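Protein-glutamate methylesterase/protein-glutamine glutaminase (Thermotoga maritima, PDB 3SFT) probably demethylates glutamate methyl esters and deamidates certain glutamines of chemoreceptors in chemotaxis, through the C-terminal catalytic domain that makes up this chain. Local coordinates at residues I9-S14 with D117-I122; R20-I25 with K49-R54. One frame throughout, in Å; residues are numbered along the deposited sequence.

In the fold
From the N terminus the chain enters the parallel sheet along strand 9-14, which has 37-41 on one flank and 127-131 on the other. It turns into helix 18-22, crosses strand 37-41 and forms helix 48-58; contact 2 joins these two helices, closing a loop of 23 residues. Contact 1 closes a far larger one of 102 residues, when helix 112-123 returns to strand 9-14, so contact 2 is nested inside it. Strand 9-14 serves both: I9 and V11 face helix 112-123, while I12 and S14, on the opposite face, touch L22 of contact 2. Helices thus cover both sides of this strand, as in a doubly wound fold.

Contact 1: I9-S14 with D117-I122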
ATOM      1  N   ILE A   9       6.868   5.638  -5.345  1.00 23.78           N
ATOM      2  CA  ILE A   9       5.817   4.632  -5.290  1.00 20.97           C
ATOM      3  C   ILE A   9       5.153   4.685  -3.917  1.00 19.95           C
ATOM      4  O   ILE A   9       5.791   5.004  -2.911  1.00 19.45           O
ATOM      5  CB  ILE A   9       6.357   3.200  -5.546  1.00 20.78           C
ATOM      6  CG1 ILE A   9       5.188   2.242  -5.803  1.00 18.68           C
ATOM      7  CG2 ILE A   9       7.213   2.722  -4.368  1.00 18.20           C
ATOM      8  CD1 ILE A   9       5.614   0.823  -6.094  1.00 18.80           C
ATOM      9  N   VAL A  10       3.854   4.431  -3.895  1.00 18.17           N
ATOM     10  CA  VAL A  10       3.105   4.424  -2.654  1.00 18.28           C
ATOM     11  C   VAL A  10       2.558   3.015  -2.447  1.00 17.17           C
ATOM     12  O   VAL A  10       1.889   2.464  -3.314  1.00 19.34           O
ATOM     13  CB  VAL A  10       1.940   5.438  -2.687  1.00 17.69           C
ATOM     14  CG1 VAL A  10       1.190   5.419  -1.356  1.00 16.96           C
ATOM     15  CG2 VAL A  10       2.468   6.838  -2.981  1.00 17.62           C
ATOM     16  N   VAL A  11       2.917   2.410  -1.325  1.00 15.99           N
ATOM     17  CA  VAL A  11       2.451   1.077  -0.995  1.00 15.60           C
ATOM     18  C   VAL A  11       1.619   1.222   0.273  1.00 16.33           C
ATOM     19  O   VAL A  11       2.107   1.707   1.296  1.00 15.72           O
ATOM     20  CB  VAL A  11       3.626   0.106  -0.760  1.00 15.10           C
ATOM     21  CG1 VAL A  11       3.104  -1.271  -0.378  1.00 15.16           C
ATOM     22  CG2 VAL A  11       4.495   0.016  -2.013  1.00 15.44           C
ATOM     23  N   ILE A  12       0.349   0.843   0.170  1.00 16.32           N
ATOM     24  CA  ILE A  12      -0.596   0.938   1.273  1.00 16.00           C
ATOM     25  C   ILE A  12      -0.976  -0.435   1.793  1.00 17.94           C
ATOM     26  O   ILE A  12      -1.275  -1.341   1.011  1.00 18.33           O
ATOM     27  CB  ILE A  12      -1.904   1.632   0.826  1.00 16.39           C
ATOM     28  CG1 ILE A  12      -1.594   2.971   0.148  1.00 15.79           C
ATOM     29  CG2 ILE A  12      -2.833   1.814   2.021  1.00 17.27           C
ATOM     30  CD1 ILE A  12      -2.828   3.799  -0.204  1.00 14.19           C
ATOM     31  N   GLY A  13      -0.968  -0.570   3.116  1.00 16.72           N
ATOM     32  CA  GLY A  13      -1.333  -1.819   3.759  1.00 16.75           C
ATOM     33  C   GLY A  13      -2.534  -1.563   4.648  1.00 17.70           C
ATOM     34  O   GLY A  13      -2.550  -0.600   5.414  1.00 17.66           O
ATOM     35  N   SER A  14      -3.538  -2.427   4.558  1.00 16.84           N
ATOM     36  CA  SER A  14      -4.753  -2.261   5.342  1.00 16.70           C
ATOM     37  C   SER A  14      -5.456  -3.583   5.626  1.00 18.17           C
ATOM     38  O   SER A  14      -5.263  -4.571   4.916  1.00 18.42           O
ATOM     39  CB  SER A  14      -5.713  -1.330   4.601  1.00 15.07           C
ATOM     40  OG  SER A  14      -5.911  -1.772   3.264  1.00 10.63           O
ATOM     41  N   ASP A 117       8.821  -5.022   1.126  1.00 23.17           N
ATOM     42  CA  ASP A 117      10.187  -5.528   1.067  1.00 25.68           C
ATOM     43  C   ASP A 117      10.699  -5.347  -0.361  1.00 25.69           C
ATOM     44  O   ASP A 117      11.782  -4.800  -0.582  1.00 24.91           O
ATOM     45  CB  ASP A 117      10.216  -7.014   1.452  1.00 30.71           C
ATOM     46  CG  ASP A 117      11.595  -7.645   1.281  1.00 36.02           C
ATOM     47  OD1 ASP A 117      12.608  -6.992   1.616  1.00 40.70           O
ATOM     48  OD2 ASP A 117      11.664  -8.806   0.816  1.00 40.11           O
ATOM     49  N   LYS A 118       9.898  -5.789  -1.327  1.00 23.49           N
ATOM     50  CA  LYS A 118      10.264  -5.669  -2.726  1.00 22.48           C
ATOM     51  C   LYS A 118      10.312  -4.218  -3.191  1.00 22.54           C
ATOM     52  O   LYS A 118      11.302  -3.803  -3.787  1.00 22.06           O
ATOM     53  CB  LYS A 118       9.316  -6.491  -3.606  1.00 24.19           C
ATOM     54  CG  LYS A 118       9.403  -7.988  -3.361  1.00 24.98           C
ATOM     55  CD  LYS A 118      10.852  -8.460  -3.438  1.00 28.02           C
ATOM     56  CE  LYS A 118      10.973  -9.949  -3.153  1.00 31.20           C
ATOM     57  NZ  LYS A 118      10.438 -10.301  -1.814  1.00 33.76           N
ATOM     58  N   ALA A 119       9.273  -3.436  -2.879  1.00 21.61           N
ATOM     59  CA  ALA A 119       9.219  -2.028  -3.292  1.00 20.96           C
ATOM     60  C   ALA A 119      10.382  -1.200  -2.758  1.00 21.69           C
ATOM     61  O   ALA A 119      11.003  -0.447  -3.500  1.00 21.04           O
ATOM     62  CB  ALA A 119       7.896  -1.392  -2.883  1.00 18.94           C
ATOM     63  N   ALA A 120      10.679  -1.356  -1.471  1.00 23.17           N
ATOM     64  CA  ALA A 120      11.761  -0.623  -0.826  1.00 24.90           C
ATOM     65  C   ALA A 120      13.118  -0.887  -1.467  1.00 27.73           C
ATOM     66  O   ALA A 120      13.906   0.033  -1.675  1.00 28.75           O
ATOM     67  CB  ALA A 120      11.808  -0.962   0.650  1.00 22.68           C
ATOM     68  N   GLU A 121      13.386  -2.149  -1.780  1.00 30.15           N
ATOM     69  CA  GLU A 121      14.650  -2.536  -2.390  1.00 32.87           C
ATOM     70  C   GLU A 121      14.832  -1.903  -3.775  1.00 32.01           C
ATOM     71  O   GLU A 121      15.955  -1.585  -4.176  1.00 31.94           O
ATOM     72  CB  GLU A 121      14.718  -4.056  -2.483  1.00 36.69           C
ATOM     73  CG  GLU A 121      16.120  -4.629  -2.394  1.00 46.63           C
ATOM     74  CD  GLU A 121      16.120  -6.127  -2.093  1.00 52.46           C
ATOM     75  OE1 GLU A 121      15.261  -6.585  -1.304  1.00 54.40           O
ATOM     76  OE2 GLU A 121      16.986  -6.845  -2.643  1.00 55.93           O
ATOM     77  N   ILE A 122      13.724  -1.699  -4.485  1.00 29.62           N
ATOM     78  CA  ILE A 122      13.749  -1.108  -5.820  1.00 27.93           C
ATOM     79  C   ILE A 122      13.741   0.416  -5.796  1.00 26.90           C
ATOM     80  O   ILE A 122      14.599   1.056  -6.404  1.00 27.06           O
ATOM     81  CB  ILE A 122      12.538  -1.574  -6.668  1.00 28.25           C
ATOM     82  CG1 ILE A 122      12.584  -3.088  -6.885  1.00 29.78           C
ATOM     83  CG2 ILE A 122      12.518  -0.850  -8.007  1.00 26.06           C
ATOM     84  CD1 ILE A 122      11.384  -3.626  -7.640  1.00 29.80           C
TER
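V11 and A119 meet methyl to methyl, CG2 of the valine lying 3.8 Å from CB of the alanine. The meeting is head-on for the alanine, whose CA-CB bond points almost exactly at V11 CG2. The valine's first torsion (178°) sets CG1 anti to the backbone N and leaves CG2 beside that N, on the side toward the helix. I9, two residues earlier and so on the same face of the strand, reaches the same methyl from its flank: its CG2 branch is 4.4 Å from A119 CB, a looser touch. The alanine methyl thus faces the valine squarely, with the isoleucine branch off to one side and farther away. The patch is small, 87 Å² in all, apolar and buried. With just a methyl at A119, its CA comes within 7.7 Å of the CA of I9. The helix runs roughly opposite to the strand, with A120 turned away from it. On a partly exposed part of the helix, K118 NZ lies 3.3 Å from D117 OD2, approaching on the anti side and 33° out of the carboxylate plane; the same lysine makes a cation-pi contact with F114. Elsewhere along helix 112-123, V11 touches V112, T115 and L116, and I9 touches Y123, extending the contact along the helix. L88 of strand 85-91 packs against both I9 and I122, while backbone bonds tie the strand to 37-41 through V38 and to 127-131 through I128, putting helix 112-123 over the middle of the parallel sheet.

Contact 2: R20-I25 with K49-R54; sequences RSLDMI and KSLAMR
R54 reaches D23 with CG anti to its backbone N (chi1 171°) and the chain extended from there to NE, while D23 swings CG to the side of its own backbone N, bringing the carboxylate closer to helix 48-58 than its CB direction alone would. The two side chains cross at about a right angle, and the guanidinium takes the acid side-on. R54 NE donates to D23 OD1 at 3.1 Å, nearly straight at 165° and into the syn lone pair; R54 NH2 meets D23 OD2 at 2.8 Å, also from the syn side but tilted out of the carboxylate plane. Both oxygens lie close to the guanidinium plane, although the two flat groups are turned 27° apart. A weak third bond, R54 NE to D23 OD2 at 3.4 Å, adds little. An asparagine here would probably lose the charge pairing and one of the two strong bonds, leaving R54 freer to turn. In the buried part of the contact, L22 CD1 touches L51 CD2 at 4.2 Å, with V39 against L22 and Q41 against L51. P19 packs on both L51 and R54. This is a bidentate, side-on salt bridge between helix 48-58 and the chain around the end of helix 18-22; in this doubly wound α/β fold the strands preceding the two helices lead to S15 and H42, the predicted catalytic serine and histidine of CheB.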
ATOM      1  N   ARG A  20     -13.124   1.453   4.272  1.00 19.54           N
ATOM      2  CA  ARG A  20     -13.686   2.691   4.797  1.00 19.92           C
ATOM      3  C   ARG A  20     -12.643   3.822   4.802  1.00 19.87           C
ATOM      4  O   ARG A  20     -12.958   4.963   4.464  1.00 19.08           O
ATOM      5  CB  ARG A  20     -14.233   2.473   6.215  1.00 23.29           C
ATOM      6  CG  ARG A  20     -15.076   3.637   6.723  1.00 26.93           C
ATOM      7  CD  ARG A  20     -15.540   3.446   8.160  1.00 29.95           C
ATOM      8  NE  ARG A  20     -14.452   3.651   9.112  1.00 36.35           N
ATOM      9  CZ  ARG A  20     -14.512   4.443  10.179  1.00 35.28           C
ATOM     10  NH1 ARG A  20     -15.612   5.128  10.456  1.00 35.78           N
ATOM     11  NH2 ARG A  20     -13.462   4.543  10.980  1.00 37.19           N
ATOM     12  N   SER A  21     -11.410   3.514   5.195  1.00 18.75           N
ATOM     13  CA  SER A  21     -10.362   4.534   5.221  1.00 19.17           C
ATOM     14  C   SER A  21      -9.847   4.857   3.827  1.00 17.17           C
ATOM     15  O   SER A  21      -9.517   6.008   3.535  1.00 17.04           O
ATOM     16  CB  SER A  21      -9.214   4.121   6.131  1.00 16.71           C
ATOM     17  OG  SER A  21      -9.630   4.194   7.479  1.00 18.93           O
ATOM     18  N   LEU A  22      -9.807   3.847   2.965  1.00 16.83           N
ATOM     19  CA  LEU A  22      -9.362   4.031   1.586  1.00 17.74           C
ATOM     20  C   LEU A  22     -10.323   4.958   0.837  1.00 18.60           C
ATOM     21  O   LEU A  22      -9.910   5.682  -0.068  1.00 17.08           O
ATOM     22  CB  LEU A  22      -9.245   2.681   0.875  1.00 16.87           C
ATOM     23  CG  LEU A  22      -8.030   1.835   1.274  1.00 17.94           C
ATOM     24  CD1 LEU A  22      -8.212   0.395   0.824  1.00 18.58           C
ATOM     25  CD2 LEU A  22      -6.775   2.432   0.667  1.00 15.85           C
ATOM     26  N   ASP A  23     -11.593   4.954   1.249  1.00 20.60           N
ATOM     27  CA  ASP A  23     -12.616   5.812   0.644  1.00 22.83           C
ATOM     28  C   ASP A  23     -12.303   7.278   0.891  1.00 23.12           C
ATOM     29  O   ASP A  23     -12.753   8.140   0.144  1.00 23.52           O
ATOM     30  CB  ASP A  23     -14.005   5.522   1.228  1.00 25.27           C
ATOM     31  CG  ASP A  23     -14.620   4.246   0.695  1.00 26.49           C
ATOM     32  OD1 ASP A  23     -14.136   3.703  -0.322  1.00 26.84           O
ATOM     33  OD2 ASP A  23     -15.606   3.786   1.306  1.00 27.93           O
ATOM     34  N   MET A  24     -11.585   7.555   1.980  1.00 22.96           N
ATOM     35  CA  MET A  24     -11.196   8.917   2.336  1.00 23.99           C
ATOM     36  C   MET A  24      -9.860   9.294   1.693  1.00 22.81           C
ATOM     37  O   MET A  24      -9.447  10.453   1.748  1.00 24.70           O
ATOM     38  CB  MET A  24     -11.051   9.052   3.856  1.00 24.41           C
ATOM     39  CG  MET A  24     -12.313   8.830   4.669  1.00 27.78           C
ATOM     40  SD  MET A  24     -12.027   9.142   6.448  1.00 33.05           S
ATOM     41  CE  MET A  24     -12.169   7.482   7.105  1.00 30.70           C
ATOM     42  N   ILE A  25      -9.195   8.320   1.074  1.00 22.31           N
ATOM     43  CA  ILE A  25      -7.885   8.549   0.463  1.00 20.47           C
ATOM     44  C   ILE A  25      -7.850   8.527  -1.063  1.00 20.49           C
ATOM     45  O   ILE A  25      -7.617   9.551  -1.703  1.00 22.36           O
ATOM     46  CB  ILE A  25      -6.845   7.523   0.983  1.00 17.11           C
ATOM     47  CG1 ILE A  25      -6.806   7.529   2.511  1.00 15.07           C
ATOM     48  CG2 ILE A  25      -5.458   7.839   0.426  1.00 15.98           C
ATOM     49  CD1 ILE A  25      -5.895   6.470   3.095  1.00 14.09           C
ATOM     50  N   LYS A  49     -11.297  -8.086  -5.663  1.00 38.63           N
ATOM     51  CA  LYS A  49     -11.823  -7.521  -6.905  1.00 39.09           C
ATOM     52  C   LYS A  49     -12.983  -6.551  -6.641  1.00 38.12           C
ATOM     53  O   LYS A  49     -13.173  -5.583  -7.387  1.00 37.54           O
ATOM     54  CB  LYS A  49     -12.286  -8.647  -7.831  1.00 42.52           C
ATOM     55  CG  LYS A  49     -12.950  -8.181  -9.119  1.00 46.71           C
ATOM     56  CD  LYS A  49     -11.998  -8.209 -10.305  1.00 50.82           C
ATOM     57  CE  LYS A  49     -12.659  -7.625 -11.545  1.00 52.93           C
ATOM     58  NZ  LYS A  49     -14.102  -8.011 -11.640  1.00 53.89           N
ATOM     59  N   SER A  50     -13.752  -6.809  -5.582  1.00 35.80           N
ATOM     60  CA  SER A  50     -14.884  -5.947  -5.232  1.00 33.71           C
ATOM     61  C   SER A  50     -14.353  -4.584  -4.810  1.00 30.14           C
ATOM     62  O   SER A  50     -14.904  -3.546  -5.179  1.00 29.53           O
ATOM     63  CB  SER A  50     -15.722  -6.562  -4.100  1.00 34.78           C
ATOM     64  OG  SER A  50     -15.019  -6.577  -2.867  1.00 35.78           O
ATOM     65  N   LEU A  51     -13.258  -4.609  -4.057  1.00 26.99           N
ATOM     66  CA  LEU A  51     -12.605  -3.399  -3.583  1.00 23.79           C
ATOM     67  C   LEU A  51     -12.147  -2.535  -4.757  1.00 24.09           C
ATOM     68  O   LEU A  51     -12.343  -1.319  -4.746  1.00 23.04           O
ATOM     69  CB  LEU A  51     -11.413  -3.757  -2.696  1.00 22.75           C
ATOM     70  CG  LEU A  51     -10.649  -2.572  -2.110  1.00 22.17           C
ATOM     71  CD1 LEU A  51     -11.597  -1.656  -1.345  1.00 18.38           C
ATOM     72  CD2 LEU A  51      -9.536  -3.082  -1.213  1.00 23.28           C
ATOM     73  N   ALA A  52     -11.561  -3.168  -5.772  1.00 24.42           N
ATOM     74  CA  ALA A  52     -11.090  -2.452  -6.959  1.00 24.39           C
ATOM     75  C   ALA A  52     -12.239  -1.697  -7.615  1.00 23.71           C
ATOM     76  O   ALA A  52     -12.125  -0.504  -7.892  1.00 24.69           O
ATOM     77  CB  ALA A  52     -10.450  -3.423  -7.955  1.00 23.19           C
ATOM     78  N   MET A  53     -13.359  -2.385  -7.816  1.00 25.41           N
ATOM     79  CA  MET A  53     -14.540  -1.777  -8.434  1.00 27.49           C
ATOM     80  C   MET A  53     -15.105  -0.638  -7.597  1.00 26.12           C
ATOM     81  O   MET A  53     -15.462   0.415  -8.127  1.00 27.59           O
ATOM     82  CB  MET A  53     -15.626  -2.828  -8.668  1.00 31.94           C
ATOM     83  CG  MET A  53     -15.318  -3.809  -9.789  1.00 36.71           C
ATOM     84  SD  MET A  53     -16.690  -4.955 -10.066  1.00 44.74           S
ATOM     85  CE  MET A  53     -16.240  -6.282  -8.967  1.00 39.11           C
ATOM     86  N   ARG A  54     -15.186  -0.863  -6.288  1.00 25.22           N
ATOM     87  CA  ARG A  54     -15.690   0.126  -5.338  1.00 23.35           C
ATOM     88  C   ARG A  54     -14.921   1.444  -5.453  1.00 23.44           C
ATOM     89  O   ARG A  54     -15.525   2.512  -5.586  1.00 22.76           O
ATOM     90  CB  ARG A  54     -15.554  -0.427  -3.918  1.00 23.69           C
ATOM     91  CG  ARG A  54     -15.826   0.557  -2.780  1.00 23.52           C
ATOM     92  CD  ARG A  54     -15.057   0.106  -1.543  1.00 24.02           C
ATOM     93  NE  ARG A  54     -15.382   0.863  -0.337  1.00 22.69           N
ATOM     94  CZ  ARG A  54     -15.975   0.335   0.729  1.00 22.91           C
ATOM     95  NH1 ARG A  54     -16.321  -0.948   0.730  1.00 21.24           N
ATOM     96  NH2 ARG A  54     -16.148   1.063   1.823  1.00 21.66           N
TER